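Local structure of putative type VI secretion protein (Escherichia coli, 3U66) at residues I12-W17 with L128-Q133. The protein is probably an inner-membrane-attached component of the type VI secretion system, represented here by its cytoplasmic domain. Residues are numbered along the deposited sequence; the frame is centred on the assembly and turned at random.
Sequences IFYPGW and LCRTLQ
W17 lays one face of its six-membered ring under the aliphatic stem of R130, whose CG sits 3.4 Å from the ring centroid, almost straight over it, a CH-pi contact. CB of R130 follows along the benzo side, 3.6 Å from W17 CZ2. F13 CB covers the opposite face, so the indole is sandwiched between its own helix, 7-24, and helix 122-133. CG anti to the carbonyl carbon (chi1 -76°) turns the indole of W17 toward helix 122-133, and its NE1 donates to a water whose O lies 2.7 Å from T131 OG1 and donates to it; T131 OG1 also bonds to the carbonyl of C127. Beyond the indole the arginine chain bends at chi2 and chi3. NE forms a salt bridge with E10, one turn before Y14. R130 NH1 gives a fairly straight bond (163°) to Q133 OE1, 2.9 Å away, on a lone pair in the amide plane. R130 NH2 makes a weak bond to Y14 OH, 3.0 Å away, the tyrosine ring standing 77° from the guanidinium plane. With an alanine at W17 the R130 stem would probably lose its apolar backing, and the water bound to T131 its indole donor. In this all-helical DotU-family domain, apolar methylenes thus stack on the indole while the positive end is carried out to polar partners, its charge probably balanced by E10 from the same helix as W17.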
loop_
_atom_site.group_PDB
_atom_site.type_symbol
_atom_site.label_atom_id
_atom_site.label_comp_id
_atom_site.label_asym_id
_atom_site.label_seq_id
_atom_site.Cartn_x
_atom_site.Cartn_y
_atom_site.Cartn_z
ATOM N N ILE A 12 -8.082 7.781 -10.006
ATOM C CA ILE A 12 -8.769 6.497 -9.791
ATOM C C ILE A 12 -8.680 6.069 -8.309
ATOM O O ILE A 12 -9.663 5.569 -7.756
ATOM C CB ILE A 12 -8.186 5.357 -10.697
ATOM C CG1 ILE A 12 -7.831 5.763 -12.145
ATOM C CG2 ILE A 12 -9.020 4.096 -10.656
ATOM C CD1 ILE A 12 -8.963 6.086 -13.127
ATOM N N PHE A 13 -7.491 6.209 -7.693
ATOM C CA PHE A 13 -7.255 5.763 -6.326
ATOM C C PHE A 13 -7.539 6.775 -5.228
ATOM O O PHE A 13 -7.614 6.366 -4.071
ATOM C CB PHE A 13 -5.847 5.164 -6.180
ATOM C CG PHE A 13 -5.621 3.836 -6.868
ATOM C CD1 PHE A 13 -6.188 2.668 -6.367
ATOM C CD2 PHE A 13 -4.808 3.748 -7.993
ATOM C CE1 PHE A 13 -5.969 1.442 -7.001
ATOM C CE2 PHE A 13 -4.598 2.525 -8.632
ATOM C CZ PHE A 13 -5.184 1.380 -8.135
ATOM N N TYR A 14 -7.715 8.077 -5.569
ATOM C CA TYR A 14 -8.000 9.144 -4.588
ATOM C C TYR A 14 -9.148 8.827 -3.610
ATOM O O TYR A 14 -8.909 8.917 -2.407
ATOM C CB TYR A 14 -8.192 10.528 -5.248
ATOM C CG TYR A 14 -6.930 11.334 -5.440
ATOM C CD1 TYR A 14 -6.044 11.554 -4.390
ATOM C CD2 TYR A 14 -6.673 11.984 -6.648
ATOM C CE1 TYR A 14 -4.887 12.307 -4.557
ATOM C CE2 TYR A 14 -5.519 12.740 -6.832
ATOM C CZ TYR A 14 -4.630 12.900 -5.783
ATOM O OH TYR A 14 -3.499 13.652 -5.951
ATOM N N PRO A 15 -10.366 8.412 -4.043
ATOM C CA PRO A 15 -11.414 8.092 -3.053
ATOM C C PRO A 15 -10.983 7.024 -2.034
ATOM O O PRO A 15 -11.215 7.184 -0.832
ATOM C CB PRO A 15 -12.589 7.615 -3.921
ATOM C CG PRO A 15 -12.348 8.187 -5.252
ATOM C CD PRO A 15 -10.859 8.174 -5.418
ATOM N N GLY A 16 -10.330 5.965 -2.527
ATOM C CA GLY A 16 -9.823 4.864 -1.717
ATOM C C GLY A 16 -8.704 5.297 -0.798
ATOM O O GLY A 16 -8.702 4.955 0.391
ATOM N N TRP A 17 -7.753 6.075 -1.346
ATOM C CA TRP A 17 -6.639 6.648 -0.591
ATOM C C TRP A 17 -7.119 7.532 0.556
ATOM O O TRP A 17 -6.561 7.448 1.654
ATOM C CB TRP A 17 -5.690 7.427 -1.503
ATOM C CG TRP A 17 -4.782 6.570 -2.341
ATOM C CD1 TRP A 17 -4.430 5.265 -2.121
ATOM C CD2 TRP A 17 -4.074 6.979 -3.522
ATOM N NE1 TRP A 17 -3.574 4.832 -3.106
ATOM C CE2 TRP A 17 -3.322 5.870 -3.969
ATOM C CE3 TRP A 17 -4.039 8.172 -4.269
ATOM C CZ2 TRP A 17 -2.550 5.909 -5.135
ATOM C CZ3 TRP A 17 -3.241 8.223 -5.403
ATOM C CH2 TRP A 17 -2.513 7.099 -5.831
ATOM N N LEU A 128 2.998 3.111 -5.547
ATOM C CA LEU A 128 3.846 2.452 -4.554
ATOM C C LEU A 128 4.375 3.461 -3.516
ATOM O O LEU A 128 4.565 3.105 -2.345
ATOM C CB LEU A 128 4.997 1.684 -5.232
ATOM C CG LEU A 128 4.607 0.465 -6.084
ATOM C CD1 LEU A 128 5.791 -0.061 -6.841
ATOM C CD2 LEU A 128 3.988 -0.650 -5.245
ATOM N N CYS A 129 4.582 4.724 -3.944
ATOM C CA CYS A 129 5.013 5.810 -3.067
ATOM C C CYS A 129 3.840 6.239 -2.203
ATOM O O CYS A 129 3.998 6.453 -0.999
ATOM C CB CYS A 129 5.570 6.984 -3.872
ATOM S SG CYS A 129 7.224 6.695 -4.545
ATOM N N ARG A 130 2.659 6.346 -2.822
ATOM C CA ARG A 130 1.420 6.719 -2.144
ATOM C C ARG A 130 1.053 5.666 -1.101
ATOM O O ARG A 130 0.636 6.037 0.001
ATOM C CB ARG A 130 0.284 6.930 -3.163
ATOM C CG ARG A 130 -0.561 8.182 -2.932
ATOM C CD ARG A 130 0.227 9.456 -3.142
ATOM N NE ARG A 130 -0.541 10.507 -3.807
ATOM C CZ ARG A 130 -0.827 11.689 -3.273
ATOM N NH1 ARG A 130 -0.420 11.985 -2.042
ATOM N NH2 ARG A 130 -1.526 12.582 -3.955
ATOM N N THR A 131 1.280 4.363 -1.426
ATOM C CA THR A 131 1.026 3.225 -0.541
ATOM C C THR A 131 1.864 3.370 0.741
ATOM O O THR A 131 1.334 3.201 1.836
ATOM C CB THR A 131 1.241 1.900 -1.300
ATOM O OG1 THR A 131 0.330 1.839 -2.401
ATOM C CG2 THR A 131 1.066 0.671 -0.421
ATOM N N LEU A 132 3.149 3.729 0.593
ATOM C CA LEU A 132 4.075 3.925 1.712
ATOM C C LEU A 132 3.807 5.206 2.487
ATOM O O LEU A 132 4.004 5.218 3.704
ATOM C CB LEU A 132 5.548 3.876 1.263
ATOM C CG LEU A 132 6.071 2.576 0.631
ATOM C CD1 LEU A 132 7.546 2.653 0.403
ATOM C CD2 LEU A 132 5.749 1.358 1.469
ATOM N N GLN A 133 3.369 6.278 1.792
ATOM C CA GLN A 133 3.031 7.573 2.385
ATOM C C GLN A 133 1.824 7.437 3.305
ATOM O O GLN A 133 1.810 8.054 4.363
ATOM C CB GLN A 133 2.743 8.613 1.284
ATOM C CG GLN A 133 2.426 10.021 1.804
ATOM C CD GLN A 133 1.688 10.906 0.832
ATOM O OE1 GLN A 133 1.324 10.514 -0.279
ATOM N NE2 GLN A 133 1.422 12.126 1.247
HETATM O O HOH W 1 -2.338 2.136 -2.940
#